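Local coordinates for protein probable fimbrial chaperone YadV (Escherichia coli K-12, PDB 5GHU) that probably acts as a periplasmic chaperone for fimbrial subunits, helping pilin subunits fold during assembly of a surface fimbrium that could contribute to adhesion, at residues A[156-161]-A[183-188]; A[9-14]-A[121-126]; A[50-55]-A[78-83]; A[175-180]-A[190-195]; A[161-166]-A[206-211]. All blocks are in the same frame, centred on the assembly; numbering follows the deposited sequence. Where two conformers were deposited one is given.

Contact 1: residues A[156-161]-A[183-188]; sequences PTPYYV and APFSDE
Phe185 and Pro184 pack against the backbone of Thr157 and Pro158, and Tyr160 closes the other end of the contact. Phe185 N gives a weak hydrogen bond to Thr157 O at 3.0 Å, bent to 130° at the hydrogen. Within 156-161, Thr157 OG1 accepts from Tyr159 N and makes an ST turn; the same hydroxyl also bonds Asn155. Within 183-188, Ser186 OG donates to Ala183 O at 2.7 Å, from above the carbonyl plane, and ties the ends of a type II turn. The other contacts are made by rings. Pro184 CD sits over the centre of the Tyr160 ring, 3.4 Å from the centroid, in a CH-pi contact only 5° off the normal. The Phe185 ring lies with one face over the Thr157 carbonyl, and its CZ meets Pro158 CB at 3.8 Å. Phe185 CG is anti to the carbonyl carbon (chi1 -56°), which turns the ring back over 156-158. Phe185 and Ser186 both face Asn155 in a G1 beta bulge. In the immunoglobulin-like C-terminal domain, the loop after strand 150-155 thus packs on the turn leading into strand 186-191. Thr157 touches helix 134-137, and Tyr160 meets Phe121 of strand 114-123 in the N-terminal domain.

Contact 2: residues A[9-14]-A[121-126]; sequences RVIYKS and FYRPDG
Val10 to Ser14 pairs in parallel with Phe121 to Arg123 through four backbone hydrogen bonds, the straightest from Tyr12 N to Phe121 O at 2.8 Å and 176°. Ser14 OG accepts from Asp125 N at 3.0 Å. On one face, in one of the two modelled positions of Arg9, Phe121 CE2 lies over the centre of its guanidinium, 3.7 Å from Arg9 CZ. Ile11 CD1 meets Phe121 CD2, and Ile11 CG2 lies over the guanidinium of Arg123. That guanidinium forms salt bridges with Glu85 and Asp211. Strand 9-13 is the edge strand here, added in parallel to strand 114-123 in the immunoglobulin-like N-terminal domain of a PapD-type chaperone. On the other face, Tyr12 and Tyr122 both carry CG anti to the backbone N (chi1 -177° at Tyr122), and their rings meet obliquely, planes 34° apart. Tyr12 CD1 and Tyr122 CD1 are 3.7 Å apart. Tyr122 OH reaches Ser14 CB and shares a water with Ser14 O, 2.9 Å from the hydroxyl. Putting an alanine at Tyr122 removes ring and hydroxyl, which would probably open a gap beside the Tyr12 ring and leave the water less firmly held. Tyr12 OH bonds Tyr74 N.

Contact 3: residues A[50-55]-A[78-83]; sequences TVPFTA and TSLPKD
Thr78 opens the contact with its backbone, whose carbonyl lies against the ring of Pro52. Thr78 O is 3.6 Å from Pro52 CB and only slightly farther from Pro52 CG. The side chains of these two residues are more loosely set, with Thr78 CB 4.4 Å from Pro52 CB. Thr78 and Pro52 are also the residues whose backbones come nearest, with 5.6 Å between Thr78 CA and Pro52 CA. Pro52 is the centre of an inverse gamma turn, closed by a weak bond from Phe53 N to Val51 O at 2.9 Å. The turn leads into strand 53-62 of the immunoglobulin-like N-terminal domain, and 78-83 belongs to the loop joining strands 67-74 and 86-95. The contact therefore lies at one end of the sheet, where this loop passes the start of a strand. Leu80 is the next residue to touch. Its CG is anti to the carbonyl carbon (chi1 -67°), which carries CG and CD1 toward Pro52 and Phe53. Leu80 CG meets Pro52 CG at 4.1 Å. Leu80 CD1 comes to Phe53 CZ, also at 4.1 Å, and the leucine and phenylalanine side chains cross at about a right angle. Leu80 N bonds the hydroxyl of Tyr74, whose ring also meets Phe53. The Phe53 ring also packs edge-to-face with Phe88 and Tyr12, and Leu80 touches Phe88 as well.

Contact 4: residues A[175-180]-A[190-195]; sequences YPIDVK and MKVNGL
Leu195 CB lies over one face of the Tyr175 ring, 4.0 Å from its centroid, in a CH-pi contact. At the edge of that ring come Asn193 O, in its plane, and Gly194 O, 3.3 Å from Tyr175 CE2. The Asn193 amide is gripped too. Its ND2 donates to Asp178 OD1 at 2.6 Å and to Pro176 O at 3.1 Å, both near the amide plane. It meets the carboxylate from above, the two planes being 58° apart. Pro176 O also accepts from Asn193 N at 2.9 Å, and Asp178 N bonds Lys191 O. A single bridge, Ile177 with Val192, links the two segments in the C-terminal domain. Ile177 CG2 packs on Met190 CB. Met190 SD takes a weak hydrogen bond from Lys180 N, and its CE touches Lys180 O. Replacing Asn193 by an alanine is likely to leave Asp178 OD1 without this donor and Pro176 O with one bond fewer. The two ND2 bonds fix the amide's rotation, and the nearby donor probably steadies the Asp178 charge.

Contact 5: residues A[161-166]-A[206-211]; sequences VSFSSG and FYAIND
Ser164 N donates to Tyr207 O at 2.8 Å, and Tyr207 N donates to Ser165 O at 2.9 Å, nearly straight at 175°. Ser164 and Ser165 both face Tyr207, a classic beta bulge where strand 163-170 pairs antiparallel with strand 203-209 of the immunoglobulin-like C-terminal domain. Beyond it, Ile209 N bonds Ser162 O at 2.8 Å, along a more bent path. One water links Ser162 N to Ile209 O; another joins Ser164 OG to Ala208 O. The chain turns a corner at Ser164. Ile209 CD1 packs against the Phe163 backbone there, 3.6 Å from Phe163 C. Gly166 and Phe206 form a non-hydrogen-bonded pair, Gly166 CA 3.9 Å from Phe206 CA. Phe206 CG sits between its backbone N and carbonyl carbon (chi1 59°), which presents the ring face to Phe163. The edge of Phe163 points at that face in an offset edge-to-face pair, with planes at 84°, and Phe163 CE2 comes 3.7 Å from Phe206 CD1.

In the fold
Contacts 2 and 3 belong to the N-terminal domain, with contact 3 nested inside the loop that contact 2 closes. Their centres are about 11 Å apart, and both reach the same mixed sheet. Contacts 1, 4 and 5 follow in the C-terminal domain. Contacts 1 and 4 share strand 186-191; contacts 1 and 5 share Val161. Contact 4 is nested within contact 5 and joined to it by a probable hydrogen bond from Ile177 N to Gly166 O. Contacts 3 and 4 are farthest apart, about 33 Å between centres. The domains meet where contact 2 touches contacts 1 and 5, and where contact 3 touches contact 1. The Arg123 to Asp211 salt bridge probably helps hold them together.

Contact 1: residues A[156-161]-A[183-188]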
# COMPACT_ATOMS: atom_id res chain seq x y z
N PRO A 156 -13.22 8.77 6.66
CA PRO A 156 -13.25 10.03 7.44
C PRO A 156 -11.97 10.27 8.25
O PRO A 156 -11.95 11.24 9.05
CB PRO A 156 -14.44 9.81 8.39
CG PRO A 156 -14.35 8.31 8.70
CD PRO A 156 -13.89 7.64 7.38
N THR A 157 -10.97 9.44 8.02
CA THR A 157 -9.77 9.46 8.90
C THR A 157 -8.57 10.09 8.15
O THR A 157 -8.54 10.16 6.89
CB THR A 157 -9.31 8.05 9.37
OG1 THR A 157 -8.60 7.39 8.32
CG2 THR A 157 -10.50 7.19 9.78
N PRO A 158 -7.51 10.39 8.90
CA PRO A 158 -6.25 10.85 8.24
C PRO A 158 -5.32 9.77 7.76
O PRO A 158 -4.20 10.07 7.35
CB PRO A 158 -5.55 11.66 9.35
CG PRO A 158 -6.07 10.98 10.66
CD PRO A 158 -7.54 10.63 10.36
N TYR A 159 -5.79 8.52 7.74
CA TYR A 159 -4.98 7.37 7.34
C TYR A 159 -5.47 6.73 6.06
O TYR A 159 -6.69 6.66 5.82
CB TYR A 159 -5.00 6.28 8.44
CG TYR A 159 -4.55 6.77 9.78
CD1 TYR A 159 -3.19 6.99 10.00
CD2 TYR A 159 -5.47 7.01 10.82
CE1 TYR A 159 -2.73 7.43 11.27
CE2 TYR A 159 -5.01 7.43 12.12
CZ TYR A 159 -3.65 7.63 12.29
OH TYR A 159 -3.12 8.08 13.51
N TYR A 160 -4.53 6.27 5.25
CA TYR A 160 -4.93 5.34 4.18
C TYR A 160 -5.51 4.08 4.78
O TYR A 160 -5.07 3.60 5.86
CB TYR A 160 -3.72 4.94 3.30
CG TYR A 160 -3.24 6.05 2.44
CD1 TYR A 160 -2.39 7.05 2.94
CD2 TYR A 160 -3.71 6.18 1.17
CE1 TYR A 160 -1.99 8.10 2.13
CE2 TYR A 160 -3.29 7.28 0.34
CZ TYR A 160 -2.43 8.20 0.87
OH TYR A 160 -2.06 9.28 0.07
N VAL A 161 -6.45 3.50 4.02
CA VAL A 161 -6.84 2.10 4.27
C VAL A 161 -6.56 1.29 3.02
O VAL A 161 -6.92 1.67 1.90
CB VAL A 161 -8.32 1.94 4.66
CG1 VAL A 161 -8.69 0.43 4.80
CG2 VAL A 161 -8.60 2.64 6.01
N ALA A 183 -7.70 6.75 0.14
CA ALA A 183 -6.90 7.83 0.76
C ALA A 183 -7.59 8.48 1.93
O ALA A 183 -8.82 8.45 2.06
CB ALA A 183 -6.55 8.86 -0.36
N PRO A 184 -6.80 9.16 2.78
CA PRO A 184 -7.39 9.95 3.88
C PRO A 184 -8.46 10.89 3.37
O PRO A 184 -8.31 11.50 2.27
CB PRO A 184 -6.21 10.77 4.45
CG PRO A 184 -5.01 9.85 4.13
CD PRO A 184 -5.31 9.16 2.78
N PHE A 185 -9.53 11.02 4.15
CA PHE A 185 -10.51 12.11 3.87
C PHE A 185 -11.02 12.11 2.45
O PHE A 185 -11.07 13.18 1.79
CB PHE A 185 -9.90 13.51 4.21
CG PHE A 185 -9.41 13.63 5.64
CD1 PHE A 185 -10.25 13.40 6.73
CD2 PHE A 185 -8.08 13.93 5.85
CE1 PHE A 185 -9.79 13.54 8.06
CE2 PHE A 185 -7.58 14.05 7.16
CZ PHE A 185 -8.41 13.88 8.26
N SER A 186 -11.36 10.92 1.93
CA SER A 186 -11.76 10.79 0.53
C SER A 186 -12.79 9.68 0.35
O SER A 186 -13.06 8.91 1.28
CB SER A 186 -10.52 10.47 -0.30
OG SER A 186 -10.21 9.06 -0.14
N ASP A 187 -13.38 9.71 -0.83
CA ASP A 187 -14.28 8.63 -1.27
C ASP A 187 -13.61 7.80 -2.34
O ASP A 187 -12.79 8.31 -3.12
CB ASP A 187 -15.55 9.23 -1.89
CG ASP A 187 -16.52 9.79 -0.89
OD1 ASP A 187 -16.23 9.80 0.29
OD2 ASP A 187 -17.59 10.30 -1.33
N GLU A 188 -13.99 6.50 -2.45
CA GLU A 188 -13.62 5.70 -3.57
C GLU A 188 -14.82 4.79 -3.90
O GLU A 188 -15.47 4.33 -2.97
CB GLU A 188 -12.46 4.75 -3.23
CG GLU A 188 -11.12 5.34 -3.24
CD GLU A 188 -10.74 5.95 -4.56
OE1 GLU A 188 -11.35 5.62 -5.62
OE2 GLU A 188 -9.87 6.82 -4.54

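Contact 2: residues A[9-14]-A[121-126]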
# COMPACT_ATOMS: atom_id res chain seq x y z
N ARG A 9 5.22 -3.18 3.25
CA ARG A 9 5.07 -1.74 3.18
C ARG A 9 6.08 -1.13 4.13
O ARG A 9 6.68 -1.85 4.95
CB ARG A 9 3.63 -1.25 3.53
CG ARG A 9 3.23 -1.50 5.04
CD ARG A 9 1.96 -2.42 5.25
NE ARG A 9 0.90 -2.25 4.26
CZ ARG A 9 -0.25 -1.54 4.29
NH1 ARG A 9 -0.95 -1.71 3.17
NH2 ARG A 9 -0.75 -0.83 5.36
N VAL A 10 6.30 0.18 3.99
CA VAL A 10 7.24 0.91 4.88
C VAL A 10 6.46 2.04 5.54
O VAL A 10 5.75 2.78 4.87
CB VAL A 10 8.40 1.53 4.06
CG1 VAL A 10 9.41 2.21 5.03
CG2 VAL A 10 9.09 0.49 3.22
N ILE A 11 6.57 2.18 6.87
CA ILE A 11 5.98 3.32 7.55
C ILE A 11 7.10 4.31 7.85
O ILE A 11 8.13 3.92 8.46
CB ILE A 11 5.29 2.90 8.88
CG1 ILE A 11 4.27 1.78 8.62
CG2 ILE A 11 4.70 4.12 9.57
CD1 ILE A 11 3.14 2.09 7.56
N TYR A 12 6.91 5.55 7.39
CA TYR A 12 7.91 6.62 7.62
C TYR A 12 7.25 7.65 8.54
O TYR A 12 6.45 8.44 8.09
CB TYR A 12 8.35 7.26 6.29
CG TYR A 12 9.60 8.10 6.45
CD1 TYR A 12 9.61 9.23 7.26
CD2 TYR A 12 10.74 7.80 5.74
CE1 TYR A 12 10.78 9.99 7.43
CE2 TYR A 12 11.89 8.55 5.87
CZ TYR A 12 11.89 9.65 6.71
OH TYR A 12 13.06 10.38 6.85
N LYS A 13 7.57 7.59 9.85
CA LYS A 13 7.01 8.57 10.79
C LYS A 13 7.77 9.85 10.66
O LYS A 13 8.98 9.85 10.50
CB LYS A 13 7.06 7.99 12.23
CG LYS A 13 6.16 6.73 12.33
CD LYS A 13 6.16 6.25 13.79
CE LYS A 13 5.31 4.96 13.81
NZ LYS A 13 5.24 4.43 15.26
N SER A 14 7.05 10.98 10.72
CA SER A 14 7.68 12.25 10.36
C SER A 14 8.81 12.69 11.28
O SER A 14 9.66 13.51 10.88
CB SER A 14 6.61 13.34 10.29
OG SER A 14 6.04 13.59 11.56
N PHE A 121 4.25 4.75 3.49
CA PHE A 121 3.29 5.71 4.03
C PHE A 121 4.03 6.69 4.89
O PHE A 121 4.62 6.28 5.92
CB PHE A 121 2.19 5.01 4.86
CG PHE A 121 1.36 4.04 4.05
CD1 PHE A 121 0.31 4.50 3.32
CD2 PHE A 121 1.65 2.67 4.03
CE1 PHE A 121 -0.49 3.61 2.56
CE2 PHE A 121 0.87 1.77 3.21
CZ PHE A 121 -0.20 2.24 2.51
N TYR A 122 4.00 7.95 4.48
CA TYR A 122 4.56 9.03 5.29
C TYR A 122 3.50 9.47 6.30
O TYR A 122 2.39 9.90 5.90
CB TYR A 122 5.00 10.20 4.38
CG TYR A 122 5.65 11.29 5.20
CD1 TYR A 122 6.99 11.21 5.55
CD2 TYR A 122 4.92 12.41 5.57
CE1 TYR A 122 7.59 12.26 6.27
CE2 TYR A 122 5.52 13.47 6.25
CZ TYR A 122 6.83 13.36 6.61
OH TYR A 122 7.43 14.42 7.31
N ARG A 123 3.82 9.34 7.61
CA ARG A 123 2.82 9.54 8.65
C ARG A 123 3.28 10.68 9.57
O ARG A 123 4.16 10.51 10.41
CB ARG A 123 2.64 8.26 9.47
CG ARG A 123 1.54 8.41 10.51
CD ARG A 123 1.36 7.10 11.30
NE ARG A 123 0.78 6.16 10.33
CZ ARG A 123 0.88 4.84 10.47
NH1 ARG A 123 1.44 4.32 11.57
NH2 ARG A 123 0.40 4.04 9.52
N PRO A 124 2.68 11.87 9.40
CA PRO A 124 2.95 12.94 10.38
C PRO A 124 2.60 12.47 11.79
O PRO A 124 1.61 11.78 11.99
CB PRO A 124 2.01 14.08 9.93
CG PRO A 124 1.76 13.78 8.42
CD PRO A 124 1.71 12.26 8.35
N ASP A 125 3.41 12.89 12.74
CA ASP A 125 3.12 12.57 14.14
C ASP A 125 1.85 13.30 14.57
O ASP A 125 1.58 14.42 14.08
CB ASP A 125 4.25 13.09 15.03
CG ASP A 125 5.52 12.25 14.98
OD1 ASP A 125 5.70 11.38 14.14
OD2 ASP A 125 6.36 12.44 15.84
N GLY A 126 1.14 12.72 15.52
CA GLY A 126 0.02 13.37 16.16
C GLY A 126 -1.32 13.30 15.45
O GLY A 126 -2.22 14.05 15.84
O HOH W 1 10.17 13.96 8.29

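Contact 3: residues A[50-55]-A[78-83]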
# COMPACT_ATOMS: atom_id res chain seq x y z
N THR A 50 9.71 16.87 -7.10
CA THR A 50 8.93 15.66 -7.30
C THR A 50 8.69 14.90 -5.98
O THR A 50 7.67 15.12 -5.33
CB THR A 50 9.60 14.72 -8.32
OG1 THR A 50 11.00 14.63 -8.02
CG2 THR A 50 9.42 15.26 -9.72
N VAL A 51 9.59 14.01 -5.59
CA VAL A 51 9.41 13.34 -4.29
C VAL A 51 10.50 13.78 -3.33
O VAL A 51 11.67 13.74 -3.65
CB VAL A 51 9.40 11.80 -4.40
CG1 VAL A 51 8.28 11.36 -5.32
CG2 VAL A 51 10.73 11.28 -4.88
N PRO A 52 10.09 14.20 -2.12
CA PRO A 52 11.06 14.78 -1.18
C PRO A 52 11.76 13.69 -0.37
O PRO A 52 11.78 13.76 0.85
CB PRO A 52 10.19 15.66 -0.27
CG PRO A 52 8.81 14.95 -0.27
CD PRO A 52 8.69 14.37 -1.68
N PHE A 53 12.31 12.69 -1.05
CA PHE A 53 13.04 11.62 -0.37
C PHE A 53 14.31 11.29 -1.15
O PHE A 53 14.39 11.53 -2.35
CB PHE A 53 12.21 10.35 -0.25
CG PHE A 53 10.99 10.48 0.63
CD1 PHE A 53 9.80 10.93 0.09
CD2 PHE A 53 11.05 10.17 1.99
CE1 PHE A 53 8.66 11.06 0.88
CE2 PHE A 53 9.92 10.30 2.80
CZ PHE A 53 8.72 10.73 2.23
N THR A 54 15.30 10.75 -0.47
CA THR A 54 16.42 10.08 -1.13
C THR A 54 16.42 8.60 -0.68
O THR A 54 15.87 8.27 0.37
CB THR A 54 17.76 10.73 -0.81
OG1 THR A 54 17.97 10.76 0.60
CG2 THR A 54 17.81 12.16 -1.33
N ALA A 55 16.99 7.74 -1.52
CA ALA A 55 17.17 6.31 -1.19
C ALA A 55 18.60 6.00 -1.47
O ALA A 55 19.06 6.15 -2.63
CB ALA A 55 16.24 5.45 -2.03
N THR A 78 10.00 19.46 -0.80
CA THR A 78 8.59 19.82 -0.88
C THR A 78 8.00 19.51 0.48
O THR A 78 8.36 18.51 1.08
CB THR A 78 7.81 19.00 -1.92
OG1 THR A 78 8.53 18.94 -3.15
CG2 THR A 78 6.43 19.60 -2.13
N SER A 79 7.09 20.34 0.96
CA SER A 79 6.52 20.07 2.27
C SER A 79 5.33 19.15 2.11
O SER A 79 4.49 19.37 1.26
CB SER A 79 6.08 21.36 2.95
OG SER A 79 5.31 22.11 2.05
N LEU A 80 5.30 18.09 2.89
CA LEU A 80 4.13 17.22 2.83
C LEU A 80 3.08 17.69 3.83
O LEU A 80 3.40 18.36 4.83
CB LEU A 80 4.55 15.77 3.15
CG LEU A 80 5.45 15.13 2.10
CD1 LEU A 80 6.00 13.81 2.55
CD2 LEU A 80 4.73 14.91 0.77
N PRO A 81 1.81 17.29 3.62
CA PRO A 81 0.77 17.74 4.56
C PRO A 81 1.02 17.23 5.93
O PRO A 81 1.56 16.13 6.07
CB PRO A 81 -0.52 17.11 4.01
CG PRO A 81 -0.15 16.35 2.87
CD PRO A 81 1.23 16.68 2.42
N LYS A 82 0.64 18.01 6.94
CA LYS A 82 0.81 17.54 8.29
C LYS A 82 -0.46 17.01 8.93
O LYS A 82 -0.44 16.54 10.08
CB LYS A 82 1.40 18.67 9.16
CG LYS A 82 2.80 19.06 8.70
CD LYS A 82 3.50 19.96 9.73
CE LYS A 82 4.85 20.44 9.22
NZ LYS A 82 5.54 21.29 10.23
N ASP A 83 -1.57 17.00 8.17
CA ASP A 83 -2.83 16.58 8.75
C ASP A 83 -3.33 15.24 8.23
O ASP A 83 -4.44 14.87 8.54
CB ASP A 83 -3.93 17.61 8.45
CG ASP A 83 -4.20 17.77 6.99
OD1 ASP A 83 -3.46 17.27 6.09
OD2 ASP A 83 -5.22 18.45 6.68

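Contact 4: residues A[175-180]-A[190-195]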
# COMPACT_ATOMS: atom_id res chain seq x y z
N TYR A 175 -20.10 -12.03 -3.33
CA TYR A 175 -19.63 -11.35 -4.52
C TYR A 175 -18.36 -10.61 -4.17
O TYR A 175 -18.38 -9.67 -3.39
CB TYR A 175 -20.68 -10.37 -5.02
CG TYR A 175 -22.06 -10.99 -5.23
CD1 TYR A 175 -22.97 -11.06 -4.18
CD2 TYR A 175 -22.43 -11.49 -6.46
CE1 TYR A 175 -24.23 -11.63 -4.36
CE2 TYR A 175 -23.67 -12.05 -6.65
CZ TYR A 175 -24.59 -12.09 -5.59
OH TYR A 175 -25.86 -12.64 -5.76
N PRO A 176 -17.25 -11.01 -4.75
CA PRO A 176 -16.00 -10.34 -4.45
C PRO A 176 -16.06 -8.88 -4.81
O PRO A 176 -16.63 -8.54 -5.85
CB PRO A 176 -14.98 -11.02 -5.32
CG PRO A 176 -15.56 -12.41 -5.52
CD PRO A 176 -17.05 -12.22 -5.57
N ILE A 177 -15.46 -8.05 -3.96
CA ILE A 177 -15.28 -6.63 -4.25
C ILE A 177 -13.90 -6.40 -4.87
O ILE A 177 -12.92 -6.92 -4.36
CB ILE A 177 -15.41 -5.84 -2.96
CG1 ILE A 177 -16.83 -6.02 -2.40
CG2 ILE A 177 -15.07 -4.33 -3.24
CD1 ILE A 177 -17.02 -5.55 -0.96
N ASP A 178 -13.81 -5.60 -5.93
CA ASP A 178 -12.52 -5.15 -6.46
C ASP A 178 -11.99 -4.07 -5.52
O ASP A 178 -12.11 -2.86 -5.80
CB ASP A 178 -12.65 -4.58 -7.88
CG ASP A 178 -12.95 -5.65 -8.92
OD1 ASP A 178 -12.81 -6.86 -8.65
OD2 ASP A 178 -13.31 -5.24 -10.05
N VAL A 179 -11.46 -4.50 -4.39
CA VAL A 179 -11.01 -3.54 -3.37
C VAL A 179 -9.91 -2.64 -3.89
O VAL A 179 -9.06 -3.06 -4.69
CB VAL A 179 -10.54 -4.26 -2.09
CG1 VAL A 179 -11.77 -4.90 -1.37
CG2 VAL A 179 -9.46 -5.30 -2.41
N LYS A 180 -9.92 -1.40 -3.41
CA LYS A 180 -8.92 -0.38 -3.79
C LYS A 180 -8.49 0.28 -2.51
O LYS A 180 -9.27 0.42 -1.59
CB LYS A 180 -9.52 0.72 -4.68
CG LYS A 180 -10.00 0.27 -6.07
CD LYS A 180 -10.62 1.53 -6.68
CE LYS A 180 -11.37 1.32 -7.99
NZ LYS A 180 -12.05 2.60 -8.31
N MET A 190 -15.90 1.09 -5.47
CA MET A 190 -15.27 -0.20 -5.67
C MET A 190 -16.32 -1.08 -6.29
O MET A 190 -17.48 -1.12 -5.81
CB MET A 190 -14.75 -0.79 -4.34
CG MET A 190 -13.71 0.11 -3.67
SD MET A 190 -13.27 -0.65 -2.08
CE MET A 190 -12.66 0.79 -1.21
N LYS A 191 -15.94 -1.74 -7.38
CA LYS A 191 -16.83 -2.61 -8.14
C LYS A 191 -17.18 -3.89 -7.36
O LYS A 191 -16.36 -4.42 -6.61
CB LYS A 191 -16.18 -2.98 -9.48
CG LYS A 191 -16.17 -1.83 -10.48
CD LYS A 191 -15.75 -2.29 -11.89
CE LYS A 191 -16.53 -3.54 -12.32
NZ LYS A 191 -16.42 -3.89 -13.78
N VAL A 192 -18.42 -4.36 -7.53
CA VAL A 192 -18.85 -5.66 -6.95
C VAL A 192 -19.01 -6.62 -8.12
O VAL A 192 -19.81 -6.38 -9.03
CB VAL A 192 -20.16 -5.57 -6.14
CG1 VAL A 192 -20.56 -6.96 -5.57
CG2 VAL A 192 -20.01 -4.56 -4.99
N ASN A 193 -18.23 -7.69 -8.11
CA ASN A 193 -18.23 -8.63 -9.23
C ASN A 193 -19.39 -9.60 -9.21
O ASN A 193 -19.66 -10.25 -8.21
CB ASN A 193 -16.93 -9.42 -9.25
CG ASN A 193 -15.75 -8.57 -9.53
OD1 ASN A 193 -15.39 -8.33 -10.68
ND2 ASN A 193 -15.14 -8.07 -8.49
N GLY A 194 -20.08 -9.69 -10.34
CA GLY A 194 -21.04 -10.76 -10.53
C GLY A 194 -22.40 -10.45 -9.97
O GLY A 194 -23.23 -11.34 -9.82
N LEU A 195 -22.63 -9.19 -9.66
CA LEU A 195 -23.89 -8.75 -9.09
C LEU A 195 -24.48 -7.63 -9.92
O LEU A 195 -23.84 -6.59 -10.14
CB LEU A 195 -23.68 -8.26 -7.66
CG LEU A 195 -24.94 -7.71 -7.00
CD1 LEU A 195 -26.02 -8.78 -6.89
CD2 LEU A 195 -24.60 -7.16 -5.62
O HOH W 2 -13.15 -1.35 -7.92

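Contact 5: residues A[161-166]-A[206-211]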
# COMPACT_ATOMS: atom_id res chain seq x y z
N VAL A 161 -6.45 3.50 4.02
CA VAL A 161 -6.84 2.10 4.27
C VAL A 161 -6.56 1.29 3.02
O VAL A 161 -6.92 1.67 1.90
CB VAL A 161 -8.32 1.94 4.66
CG1 VAL A 161 -8.69 0.43 4.80
CG2 VAL A 161 -8.60 2.64 6.01
N SER A 162 -5.86 0.14 3.23
CA SER A 162 -5.46 -0.77 2.14
C SER A 162 -6.10 -2.12 2.42
O SER A 162 -6.24 -2.49 3.59
CB SER A 162 -3.94 -0.96 2.13
OG SER A 162 -3.25 0.28 1.86
N PHE A 163 -6.44 -2.85 1.36
CA PHE A 163 -7.11 -4.16 1.56
C PHE A 163 -6.39 -5.30 0.86
O PHE A 163 -5.82 -5.13 -0.23
CB PHE A 163 -8.54 -4.14 0.97
CG PHE A 163 -9.43 -3.04 1.50
CD1 PHE A 163 -9.45 -1.80 0.88
CD2 PHE A 163 -10.20 -3.24 2.63
CE1 PHE A 163 -10.28 -0.75 1.38
CE2 PHE A 163 -11.08 -2.26 3.11
CZ PHE A 163 -11.12 -0.99 2.47
N SER A 164 -6.51 -6.49 1.44
CA SER A 164 -6.07 -7.67 0.68
C SER A 164 -7.25 -8.27 -0.06
O SER A 164 -7.06 -8.80 -1.14
CB SER A 164 -5.42 -8.66 1.63
OG SER A 164 -6.34 -9.08 2.64
N SER A 165 -8.46 -8.18 0.49
CA SER A 165 -9.66 -8.76 -0.18
C SER A 165 -10.92 -8.28 0.53
O SER A 165 -10.84 -7.73 1.65
CB SER A 165 -9.66 -10.29 -0.16
OG SER A 165 -9.78 -10.80 1.16
N GLY A 166 -12.07 -8.46 -0.13
CA GLY A 166 -13.32 -8.10 0.49
C GLY A 166 -14.42 -8.66 -0.38
O GLY A 166 -14.20 -9.02 -1.53
N PHE A 206 -14.38 -7.63 4.90
CA PHE A 206 -13.10 -7.33 4.26
C PHE A 206 -11.95 -7.67 5.18
O PHE A 206 -12.12 -7.88 6.40
CB PHE A 206 -13.05 -5.82 3.83
CG PHE A 206 -13.22 -4.85 4.98
CD1 PHE A 206 -12.11 -4.59 5.84
CD2 PHE A 206 -14.44 -4.23 5.22
CE1 PHE A 206 -12.28 -3.74 6.90
CE2 PHE A 206 -14.58 -3.33 6.29
CZ PHE A 206 -13.48 -3.10 7.11
N TYR A 207 -10.78 -7.75 4.56
CA TYR A 207 -9.52 -7.78 5.30
C TYR A 207 -8.68 -6.62 4.83
O TYR A 207 -8.23 -6.56 3.67
CB TYR A 207 -8.78 -9.09 5.05
CG TYR A 207 -9.56 -10.31 5.57
CD1 TYR A 207 -9.49 -10.66 6.91
CD2 TYR A 207 -10.33 -11.06 4.72
CE1 TYR A 207 -10.16 -11.79 7.41
CE2 TYR A 207 -11.00 -12.17 5.21
CZ TYR A 207 -10.92 -12.50 6.55
OH TYR A 207 -11.59 -13.65 7.06
N ALA A 208 -8.54 -5.65 5.72
CA ALA A 208 -7.59 -4.56 5.46
C ALA A 208 -6.21 -4.96 5.93
O ALA A 208 -6.00 -6.07 6.42
CB ALA A 208 -8.09 -3.29 6.18
N ILE A 209 -5.23 -4.07 5.72
CA ILE A 209 -3.83 -4.44 5.98
C ILE A 209 -3.24 -3.47 6.98
O ILE A 209 -3.37 -2.27 6.83
CB ILE A 209 -2.98 -4.38 4.69
CG1 ILE A 209 -3.65 -5.30 3.67
CG2 ILE A 209 -1.53 -4.87 5.02
CD1 ILE A 209 -3.06 -5.11 2.26
N ASN A 210 -2.65 -4.02 8.05
CA ASN A 210 -2.08 -3.15 9.05
C ASN A 210 -0.63 -2.76 8.74
O ASN A 210 -0.07 -3.07 7.68
CB ASN A 210 -2.22 -3.76 10.46
CG ASN A 210 -1.30 -4.95 10.67
OD1 ASN A 210 -0.28 -5.08 10.06
ND2 ASN A 210 -1.73 -5.89 11.56
N ASP A 211 -0.02 -1.98 9.64
CA ASP A 211 1.32 -1.44 9.36
C ASP A 211 2.38 -2.50 9.13
O ASP A 211 3.46 -2.22 8.55
CB ASP A 211 1.84 -0.59 10.52
CG ASP A 211 1.15 0.78 10.65
OD1 ASP A 211 0.50 1.23 9.69
OD2 ASP A 211 1.36 1.43 11.70
O HOH W 3 -4.97 -0.25 6.02
O HOH W 4 -5.19 -8.39 5.03